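PDB 2VSH: 2-c-methyl-d-erythritol 4-phosphate cytidylyltransferase from Streptococcus pneumoniae, which catalyses the transfer of the cytidylyl group of CTP to D-ribitol 5-phosphate, supplying CDP-ribitol for teichoic acid precursors. Local coordinates for residues Ser46-Val51 with Asp98-Leu103; Leu65-Lys68 with Tyr73-Arg76; Asn92-Ile97 with Asp178-Tyr183. All blocks are in the same frame, centred on the assembly; numbering follows the deposited sequence.

Interaction 1: Ser46-Val51 with Asp98-Leu103; sequences SIEKIV and DAYRPL. With CA (calcium ion), chain C.
Tyr100, in the last turn of helix 86-100, meets Glu48 and Lys49, on the segment that runs into strand 50-54. Its hydroxyl donates a short hydrogen bond to the carboxylate, with OH 2.6 Å from Glu48 OE1. The acceptor lies at the ring edge, in the ring plane, and is met on its anti side, 22° out of the carboxylate plane. Carboxylate and ring are turned 39° against each other, so the bond joins two flat groups without stacking them. In Glu48, chi1 of 179° sends CG toward the ring, 3.8 Å from Tyr100 CE2, and the bend at chi2 then brings OE1 to the hydroxyl.

Lys49 takes a different part of the same ring. Its aliphatic chain runs roughly perpendicular to the tyrosine side chain over one face, and CE makes a CH-pi contact 3.9 Å from the ring centroid, while CG sits toward the rim, 3.9 Å from Tyr100 CE2. The ammonium group passes beyond the ring to a second partner, the carbonyl oxygen of Glu75, which probably helps to hold the methylene chain across the tyrosine.

Farther out, backbone bonds from Glu48 and Lys49 to Ile3 and Ala5 hold the 46-51 end beside strand 3-9. On the helix side, the turn after Tyr100 is drawn back on Asp98: Leu103 N donates to Asp98 OD1 at 2.7 Å. The same carboxylate chelates a calcium ion through both oxygens, OD1 at 2.6 Å and OD2 at 2.5 Å, with two waters also bound to the metal. This is surface packing of the layered alpha/beta kind found in the IspD/TarI family: the C-terminal end of helix 86-100 lies over the segment leading into strand 50-54, next to the edge strand 77-81.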
# COMPACT_ATOMS: atom_id res chain seq x y z
N SER A 46 -1.47 10.50 30.58
CA SER A 46 -0.02 10.79 30.67
C SER A 46 0.47 11.89 29.71
O SER A 46 1.64 12.26 29.74
CB SER A 46 0.81 9.51 30.54
OG SER A 46 0.73 8.95 29.24
N ILE A 47 -0.44 12.42 28.89
CA ILE A 47 -0.12 13.48 27.93
C ILE A 47 -0.25 14.86 28.59
O ILE A 47 -1.32 15.19 29.11
CB ILE A 47 -1.06 13.42 26.68
CG1 ILE A 47 -0.90 12.09 25.92
CG2 ILE A 47 -0.85 14.63 25.73
CD1 ILE A 47 0.45 11.88 25.24
N GLU A 48 0.81 15.66 28.54
CA GLU A 48 0.80 17.01 29.10
C GLU A 48 0.01 17.99 28.21
O GLU A 48 -0.95 18.60 28.66
CB GLU A 48 2.24 17.49 29.31
CG GLU A 48 2.38 18.90 29.87
CD GLU A 48 1.91 19.09 31.31
OE1 GLU A 48 2.03 20.23 31.81
OE2 GLU A 48 1.42 18.13 31.96
N LYS A 49 0.43 18.16 26.96
CA LYS A 49 -0.28 19.03 26.01
C LYS A 49 -0.42 18.31 24.70
O LYS A 49 0.39 17.44 24.39
CB LYS A 49 0.48 20.34 25.75
CG LYS A 49 0.55 21.30 26.92
CD LYS A 49 -0.82 21.80 27.33
CE LYS A 49 -0.71 22.96 28.29
NZ LYS A 49 -1.89 22.99 29.20
N ILE A 50 -1.41 18.71 23.91
CA ILE A 50 -1.58 18.23 22.55
C ILE A 50 -1.27 19.39 21.61
O ILE A 50 -1.99 20.39 21.59
CB ILE A 50 -3.03 17.72 22.31
CG1 ILE A 50 -3.28 16.52 23.23
CG2 ILE A 50 -3.20 17.31 20.86
CD1 ILE A 50 -4.75 16.29 23.55
N VAL A 51 -0.16 19.27 20.90
CA VAL A 51 0.36 20.37 20.10
C VAL A 51 0.08 20.04 18.65
O VAL A 51 0.53 19.00 18.15
CB VAL A 51 1.88 20.61 20.34
CG1 VAL A 51 2.33 21.88 19.63
CG2 VAL A 51 2.19 20.68 21.84
N ASP A 98 8.68 23.72 23.69
CA ASP A 98 9.78 24.35 24.44
C ASP A 98 9.34 25.71 25.00
O ASP A 98 9.73 26.09 26.09
CB ASP A 98 11.00 24.48 23.52
CG ASP A 98 12.27 24.86 24.24
OD1 ASP A 98 12.58 24.30 25.32
OD2 ASP A 98 13.01 25.71 23.70
N ALA A 99 8.50 26.42 24.25
CA ALA A 99 7.98 27.72 24.69
C ALA A 99 6.97 27.56 25.83
O ALA A 99 6.90 28.41 26.73
CB ALA A 99 7.36 28.47 23.52
N TYR A 100 6.20 26.47 25.81
CA TYR A 100 5.28 26.13 26.90
C TYR A 100 6.06 25.83 28.20
O TYR A 100 5.80 26.45 29.24
CB TYR A 100 4.35 24.94 26.50
CG TYR A 100 3.67 24.32 27.71
CD1 TYR A 100 2.73 25.05 28.46
CD2 TYR A 100 3.99 23.03 28.13
CE1 TYR A 100 2.14 24.51 29.60
CE2 TYR A 100 3.39 22.47 29.28
CZ TYR A 100 2.47 23.22 30.00
OH TYR A 100 1.87 22.69 31.13
N ARG A 101 7.01 24.89 28.14
CA ARG A 101 7.88 24.56 29.29
C ARG A 101 9.24 24.15 28.75
O ARG A 101 9.31 23.18 27.98
CB ARG A 101 7.29 23.40 30.12
CG ARG A 101 7.95 23.20 31.51
CD ARG A 101 7.33 24.14 32.52
NE ARG A 101 7.83 24.01 33.88
CZ ARG A 101 7.34 24.71 34.91
NH1 ARG A 101 6.33 25.56 34.70
NH2 ARG A 101 7.84 24.55 36.13
N PRO A 102 10.32 24.87 29.13
CA PRO A 102 11.64 24.58 28.55
C PRO A 102 11.97 23.09 28.57
O PRO A 102 11.83 22.43 29.60
CB PRO A 102 12.59 25.39 29.42
CG PRO A 102 11.75 26.57 29.89
CD PRO A 102 10.38 25.98 30.11
N LEU A 103 12.37 22.56 27.42
CA LEU A 103 12.63 21.14 27.24
C LEU A 103 13.76 20.62 28.10
O LEU A 103 14.74 21.34 28.33
CB LEU A 103 13.00 20.84 25.79
CG LEU A 103 11.99 20.94 24.66
CD1 LEU A 103 12.78 20.93 23.36
CD2 LEU A 103 10.95 19.79 24.68
CA CA C . 14.95 25.38 25.21
O HOH W 1 15.44 23.35 23.93
O HOH W 2 14.07 27.16 26.66

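Interaction 2: Leu65-Lys68 with Tyr73-Arg76; sequences LVDK and YKER
The backbones of helix 59-69 and the 3-10 turn before strand 77-81 come closest at Val66 and Lys74, whose CA atoms are 6.4 Å apart. The turn is closed by a bond from Arg76 N to Tyr73 O of 2.9 Å, and Lys74 leaves it at a point from which its chain reaches across to the helix.

Two neighbouring helix residues receive that chain differently. Val66 faces the turn and presents CG1, its branch anti to the backbone N, at 4.0 Å from Lys74 CD; the two side chains cross at about a right angle, giving a small apolar contact on the buried side. Asp67 starts out less directly, but chi1 of -76° sets CG beside the backbone N and carries the carboxylate back toward the turn. Its OD1 comes to 3.1 Å from Lys74 CD, a tight approach to a methylene group, and to 3.3 Å from Lys74 CE. Thus the oxygen lies against the middle of the lysine chain more than against its charged end. The lysine, with chi1 displaced from a staggered value (-108°), bends again at chi2 and chi3 and leads its ammonium group past the carboxylate.

As a result the ion pair is long, with Asp67 OD1 3.9 Å from Lys74 NZ. A water spans the gap: it accepts from Lys74 NZ at 3.2 Å and gives a weak bond to Asp67 OD1 at 3.4 Å. The contact lies in the beta-alpha-beta unit of parallel strands 50-54 and 77-81, joining the end of the connecting helix to the turn that enters the second strand, where Arg76 pairs through its backbone with Ile50.

Because both charged residues are exposed and their link is long and partly hydrated, the electrostatic gain is probably modest.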
# COMPACT_ATOMS: atom_id res chain seq x y z
N LEU A 65 -12.31 25.40 15.51
CA LEU A 65 -12.74 24.00 15.63
C LEU A 65 -12.61 23.46 17.06
O LEU A 65 -13.51 22.78 17.56
CB LEU A 65 -11.94 23.13 14.66
CG LEU A 65 -12.49 22.71 13.29
CD1 LEU A 65 -13.62 23.58 12.71
CD2 LEU A 65 -11.34 22.55 12.30
N VAL A 66 -11.49 23.78 17.71
CA VAL A 66 -11.27 23.45 19.13
C VAL A 66 -12.30 24.13 20.02
O VAL A 66 -12.91 23.48 20.88
CB VAL A 66 -9.84 23.80 19.57
CG1 VAL A 66 -9.68 23.68 21.11
CG2 VAL A 66 -8.83 22.93 18.85
N ASP A 67 -12.52 25.43 19.81
CA ASP A 67 -13.54 26.16 20.56
C ASP A 67 -14.90 25.51 20.40
O ASP A 67 -15.66 25.38 21.37
CB ASP A 67 -13.61 27.62 20.12
CG ASP A 67 -12.48 28.46 20.67
OD1 ASP A 67 -11.74 27.98 21.56
OD2 ASP A 67 -12.32 29.61 20.21
N LYS A 68 -15.21 25.09 19.17
CA LYS A 68 -16.52 24.57 18.82
C LYS A 68 -16.72 23.12 19.25
O LYS A 68 -17.77 22.77 19.79
CB LYS A 68 -16.74 24.66 17.31
CG LYS A 68 -18.18 24.31 16.87
CD LYS A 68 -18.34 24.34 15.36
CE LYS A 68 -19.80 24.50 14.96
NZ LYS A 68 -20.69 23.46 15.55
N TYR A 73 -11.44 21.05 26.43
CA TYR A 73 -10.01 20.71 26.34
C TYR A 73 -9.15 21.83 25.74
O TYR A 73 -7.99 21.62 25.41
CB TYR A 73 -9.82 19.40 25.57
CG TYR A 73 -10.65 18.25 26.11
CD1 TYR A 73 -10.19 17.45 27.15
CD2 TYR A 73 -11.91 17.98 25.57
CE1 TYR A 73 -10.97 16.40 27.66
CE2 TYR A 73 -12.68 16.93 26.05
CZ TYR A 73 -12.21 16.15 27.09
OH TYR A 73 -12.99 15.11 27.55
N LYS A 74 -9.73 23.02 25.62
CA LYS A 74 -9.05 24.21 25.10
C LYS A 74 -7.63 24.41 25.63
O LYS A 74 -6.69 24.61 24.86
CB LYS A 74 -9.88 25.46 25.40
CG LYS A 74 -10.54 26.06 24.19
CD LYS A 74 -9.54 26.91 23.41
CE LYS A 74 -9.50 28.33 23.96
NZ LYS A 74 -8.41 29.07 23.28
N GLU A 75 -7.48 24.35 26.95
CA GLU A 75 -6.20 24.63 27.59
C GLU A 75 -5.19 23.50 27.44
O GLU A 75 -4.00 23.71 27.67
CB GLU A 75 -6.41 24.99 29.07
CG GLU A 75 -6.68 26.46 29.33
CD GLU A 75 -8.16 26.79 29.42
OE1 GLU A 75 -8.58 27.42 30.43
OE2 GLU A 75 -8.91 26.43 28.48
N ARG A 76 -5.66 22.31 27.08
CA ARG A 76 -4.80 21.15 26.82
C ARG A 76 -4.23 21.16 25.40
O ARG A 76 -3.32 20.39 25.10
CB ARG A 76 -5.60 19.85 27.00
CG ARG A 76 -6.42 19.74 28.31
CD ARG A 76 -5.62 19.17 29.51
NE ARG A 76 -4.49 18.32 29.13
CZ ARG A 76 -4.57 17.08 28.64
NH1 ARG A 76 -5.74 16.47 28.44
NH2 ARG A 76 -3.45 16.44 28.35
O HOH W 3 -8.51 27.55 20.43

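Interaction 3: Asn92-Ile97 with Asp178-Tyr183; sequences NIIEAI and DFMDLY
Phe179 O accepts a hydrogen bond from Tyr183 N at 2.9 Å, closing the turn of helix 176-184 from which Phe179 and Met180 reach Ile94 and Glu95. No hydrogen bond joins segment 178-183 to segment 92-97 of helix 86-100; the two pack through side chains alone, within the GT-A-like alpha/beta fold of the cytidylyltransferase family. The axes of segments 92-97 and 178-183 approach to 10.8 Å with their N-to-C directions 134° apart, nearer antiparallel than parallel.

Ile94 occupies the middle. It is modelled in two conformers, and the branch contacts given here hold for one of them, in which CG1 leads away from the carbonyl carbon (chi1 -69°), sending CD1 toward Phe179 while CG2 turns to Met180. CD1 approaches the phenyl ring obliquely, 3.5 Å from Phe179 CD1. On the other branch, Ile94 CG2 lies 3.6 Å from Met180 CG and 3.8 Å from Met180 SD, the two chains lying side by side and running opposite ways.

The phenylalanine ring is also packed within its own helix, where Tyr183 CB sits 3.9 Å above one face, toward the rim. Around it, Phe174 meets the ring with its plane nearly parallel, and Asn87, which probably belongs to the CTP site, has its side chain about 4 Å from that of Phe179. The helix pair therefore probably adjoins the nucleotide pocket. At the solvent side the methionine chain bends at chi2 and chi3, and its methyl carbon CE ends across the Glu95 chain, 4.1 Å from Glu95 CG.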
# COMPACT_ATOMS: atom_id res chain seq x y z
N ASN A 92 8.72 22.62 14.42
CA ASN A 92 7.86 23.72 14.85
C ASN A 92 7.05 23.35 16.09
O ASN A 92 6.93 24.17 17.01
CB ASN A 92 6.91 24.11 13.71
CG ASN A 92 7.57 24.99 12.70
OD1 ASN A 92 8.78 25.20 12.73
ND2 ASN A 92 6.79 25.51 11.78
N ILE A 93 6.54 22.12 16.10
CA ILE A 93 5.84 21.55 17.26
C ILE A 93 6.74 21.53 18.50
O ILE A 93 6.32 21.96 19.59
CB ILE A 93 5.23 20.15 16.91
CG1 ILE A 93 3.99 20.33 16.02
CG2 ILE A 93 4.86 19.35 18.17
CD1 ILE A 93 3.51 19.07 15.28
N ILE A 94 7.98 21.05 18.32
CA ILE A 94 8.92 20.94 19.43
C ILE A 94 9.24 22.34 19.98
O ILE A 94 9.34 22.53 21.19
CB ILE A 94 10.18 20.16 19.01
CG1 ILE A 94 9.83 18.68 18.78
CG2 ILE A 94 11.29 20.31 20.06
CD1 ILE A 94 10.93 17.87 18.12
N GLU A 95 9.37 23.32 19.08
CA GLU A 95 9.60 24.71 19.48
C GLU A 95 8.46 25.26 20.33
O GLU A 95 8.70 25.92 21.34
CB GLU A 95 9.89 25.60 18.26
CG GLU A 95 11.27 25.35 17.65
CD GLU A 95 11.54 26.14 16.39
OE1 GLU A 95 12.73 26.36 16.11
OE2 GLU A 95 10.59 26.54 15.67
N ALA A 96 7.22 24.98 19.92
CA ALA A 96 6.02 25.39 20.67
C ALA A 96 5.98 24.73 22.05
O ALA A 96 5.64 25.36 23.05
CB ALA A 96 4.76 25.05 19.87
N ILE A 97 6.32 23.44 22.09
CA ILE A 97 6.48 22.72 23.35
C ILE A 97 7.52 23.39 24.26
O ILE A 97 7.26 23.60 25.46
CB ILE A 97 6.90 21.25 23.09
CG1 ILE A 97 5.75 20.46 22.49
CG2 ILE A 97 7.39 20.59 24.39
CD1 ILE A 97 6.14 19.07 21.98
N ASP A 178 16.36 14.92 21.10
CA ASP A 178 16.97 13.98 20.18
C ASP A 178 16.62 14.29 18.73
O ASP A 178 17.51 14.33 17.87
CB ASP A 178 16.59 12.54 20.50
CG ASP A 178 17.38 11.97 21.67
OD1 ASP A 178 18.14 12.73 22.32
OD2 ASP A 178 17.23 10.77 21.93
N PHE A 179 15.33 14.52 18.45
CA PHE A 179 14.94 14.90 17.09
C PHE A 179 15.61 16.21 16.66
O PHE A 179 16.10 16.31 15.54
CB PHE A 179 13.42 15.03 16.96
CG PHE A 179 12.98 15.52 15.61
CD1 PHE A 179 12.88 16.89 15.35
CD2 PHE A 179 12.68 14.62 14.58
CE1 PHE A 179 12.47 17.36 14.11
CE2 PHE A 179 12.27 15.08 13.33
CZ PHE A 179 12.18 16.45 13.09
N MET A 180 15.60 17.22 17.54
CA MET A 180 16.23 18.50 17.21
C MET A 180 17.71 18.37 16.86
O MET A 180 18.15 18.88 15.84
CB MET A 180 16.03 19.54 18.32
CG MET A 180 14.57 19.85 18.58
SD MET A 180 13.75 20.73 17.22
CE MET A 180 14.14 22.43 17.65
N ASP A 181 18.47 17.68 17.72
CA ASP A 181 19.88 17.46 17.47
C ASP A 181 20.18 16.76 16.13
O ASP A 181 21.03 17.22 15.37
CB ASP A 181 20.50 16.69 18.65
CG ASP A 181 20.55 17.52 19.92
OD1 ASP A 181 20.39 18.76 19.82
OD2 ASP A 181 20.76 16.95 21.02
N LEU A 182 19.48 15.67 15.84
CA LEU A 182 19.73 14.90 14.63
C LEU A 182 19.27 15.63 13.37
O LEU A 182 19.98 15.65 12.36
CB LEU A 182 19.03 13.55 14.70
CG LEU A 182 19.54 12.57 15.75
CD1 LEU A 182 18.76 11.29 15.58
CD2 LEU A 182 21.06 12.33 15.60
N TYR A 183 18.07 16.20 13.42
CA TYR A 183 17.52 16.97 12.30
C TYR A 183 18.38 18.18 12.00
O TYR A 183 18.59 18.52 10.84
CB TYR A 183 16.10 17.40 12.64
CG TYR A 183 15.40 18.20 11.56
CD1 TYR A 183 15.00 17.60 10.37
CD2 TYR A 183 15.11 19.55 11.75
CE1 TYR A 183 14.35 18.34 9.38
CE2 TYR A 183 14.44 20.29 10.77
CZ TYR A 183 14.08 19.68 9.60
OH TYR A 183 13.42 20.41 8.63

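Overall arrangement
Helix 86-100 belongs to both interaction 1 and interaction 3, whose centres are 12 Å apart. Between them runs an apolar seam: Val51 CG2 lies 3.6 Å from Ile97 CG1, and Leu103 CD1 lies 3.7 Å from Ile94 CG2. Interaction 2 is nested inside the loop closed by interaction 1 and adjoins it at the sheet, where Ile50 N is 2.8 Å from Arg76 O. It does not touch interaction 3, their nearest atoms being about 9 Å apart. Toward the probable CTP site, interaction 3 is the closer neighbour; the Val66 side chain of interaction 2 stays about 10 Å from that of Ala9. The calcium ion held by Asp98 in interaction 1 lies about 8 Å from the Ile94 side chain.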